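Local coordinates for DNA-binding protein HU (Thermotoga maritima, PDB 1B8Z) that binds and wraps DNA as a histone-like protein, stabilizing it against denaturation under extreme environmental conditions, at residues K22-L25 against D26-E30. Sequence-based numbering, arbitrary orientation.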
loop_
_atom_site.group_PDB
_atom_site.type_symbol
_atom_site.label_atom_id
_atom_site.label_comp_id
_atom_site.label_asym_id
_atom_site.label_seq_id
_atom_site.Cartn_x
_atom_site.Cartn_y
_atom_site.Cartn_z
ATOM N N LYS B 22 3.534 11.842 -0.332
ATOM C CA LYS B 22 2.581 11.752 0.786
ATOM C C LYS B 22 1.140 11.859 0.332
ATOM O O LYS B 22 0.283 11.063 0.787
ATOM C CB LYS B 22 2.890 12.869 1.801
ATOM C CG LYS B 22 1.963 12.737 3.016
ATOM C CD LYS B 22 2.636 13.318 4.248
ATOM C CE LYS B 22 1.617 13.726 5.295
ATOM N NZ LYS B 22 0.430 12.845 5.374
ATOM N N LEU B 23 0.814 12.733 -0.609
ATOM C CA LEU B 23 -0.547 12.857 -1.121
ATOM C C LEU B 23 -1.016 11.554 -1.792
ATOM O O LEU B 23 -2.077 11.030 -1.449
ATOM C CB LEU B 23 -0.659 14.035 -2.091
ATOM C CG LEU B 23 -1.953 14.075 -2.906
ATOM C CD1 LEU B 23 -3.147 14.417 -2.034
ATOM C CD2 LEU B 23 -1.847 15.035 -4.087
ATOM N N ILE B 24 -0.088 11.012 -2.601
ATOM C CA ILE B 24 -0.519 9.774 -3.306
ATOM C C ILE B 24 -0.587 8.602 -2.354
ATOM O O ILE B 24 -1.573 7.834 -2.384
ATOM C CB ILE B 24 0.368 9.531 -4.529
ATOM C CG1 ILE B 24 0.007 10.587 -5.591
ATOM C CG2 ILE B 24 0.119 8.137 -5.084
ATOM C CD1 ILE B 24 1.018 10.744 -6.691
ATOM N N LEU B 25 0.344 8.472 -1.402
ATOM C CA LEU B 25 0.258 7.386 -0.432
ATOM C C LEU B 25 -1.000 7.492 0.407
ATOM O O LEU B 25 -1.732 6.517 0.568
ATOM C CB LEU B 25 1.498 7.434 0.477
ATOM C CG LEU B 25 1.474 6.459 1.644
ATOM C CD1 LEU B 25 1.414 5.008 1.216
ATOM C CD2 LEU B 25 2.670 6.679 2.580
ATOM N N ASP B 26 -1.284 8.718 0.902
ATOM C CA ASP B 26 -2.503 8.859 1.730
ATOM C C ASP B 26 -3.752 8.546 0.888
ATOM O O ASP B 26 -4.672 7.927 1.473
ATOM C CB ASP B 26 -2.565 10.284 2.261
ATOM C CG ASP B 26 -1.637 10.512 3.445
ATOM O OD1 ASP B 26 -1.116 9.547 4.019
ATOM O OD2 ASP B 26 -1.484 11.703 3.804
ATOM N N THR B 27 -3.766 8.939 -0.361
ATOM C CA THR B 27 -4.949 8.666 -1.207
ATOM C C THR B 27 -5.084 7.175 -1.500
ATOM O O THR B 27 -6.199 6.636 -1.472
ATOM C CB THR B 27 -4.854 9.495 -2.478
ATOM O OG1 THR B 27 -4.723 10.887 -2.102
ATOM C CG2 THR B 27 -6.147 9.355 -3.279
ATOM N N ILE B 28 -3.958 6.480 -1.712
ATOM C CA ILE B 28 -4.004 5.033 -1.830
ATOM C C ILE B 28 -4.580 4.410 -0.558
ATOM O O ILE B 28 -5.478 3.567 -0.631
ATOM C CB ILE B 28 -2.582 4.455 -2.082
ATOM C CG1 ILE B 28 -2.134 4.848 -3.483
ATOM C CG2 ILE B 28 -2.605 2.928 -1.906
ATOM C CD1 ILE B 28 -0.609 4.695 -3.613
ATOM N N LEU B 29 -4.100 4.771 0.625
ATOM C CA LEU B 29 -4.593 4.181 1.864
ATOM C C LEU B 29 -6.072 4.512 2.086
ATOM O O LEU B 29 -6.758 3.581 2.512
ATOM C CB LEU B 29 -3.789 4.633 3.083
ATOM C CG LEU B 29 -2.295 4.308 2.968
ATOM C CD1 LEU B 29 -1.573 4.978 4.134
ATOM C CD2 LEU B 29 -2.043 2.810 2.908
ATOM N N GLU B 30 -6.489 5.716 1.759
ATOM C CA GLU B 30 -7.907 6.080 1.909
ATOM C C GLU B 30 -8.744 5.282 0.919
ATOM O O GLU B 30 -9.821 4.791 1.323
ATOM C CB GLU B 30 -8.032 7.575 1.624
ATOM C CG GLU B 30 -7.452 8.368 2.792
ATOM C CD GLU B 30 -7.349 9.860 2.573
ATOM O OE1 GLU B 30 -7.921 10.396 1.602
ATOM O OE2 GLU B 30 -6.675 10.522 3.400
#
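K22 and D26 form an i to i+4 salt bridge within helix 18-37, the long helix of the HU fold, one turn apart on its surface. NZ of K22 lies 2.7 Å from OD2 of D26 and meets that oxygen on its syn lone pair. The lysine chain leaves with CG anti to its own N (chi1 -176°) and bends only at the last torsion, which brings NZ round to that lone pair. OD1 of D26 is paired with K3 of helix 3-14, so each carboxylate oxygen holds one lysine. With an alanine in place of the aspartate, K22 and K3 are likely to lose their shared counter-charge, and the tie between the two helices would probably weaken.

The backbone keeps the regular alpha-helical i to i+4 hydrogen bonds: D26 N to K22 O is 2.8 Å, and I28 N to I24 O is also 2.8 Å. L23 O takes two donors. T27 N reaches it at 2.9 Å, and T27 OG1 comes from the opposite face of the carbonyl plane at 2.7 Å. The threonine hydroxyl thus donates back to its own helix backbone.

On the apolar side, CG2 of I24 rests 3.8 Å from CD1 of I28. CD1 of L25 meets L29 more loosely, 4.2 Å from CG.

K22 and L25 also pack on K3 and I7 of helix 3-14. I24 and I28 each meet their own counterparts in the second subunit, T27 meets V10 there, and L29 packs on F47 of that subunit, so this part of helix 18-37 links helix 3-14 to the dimer interface.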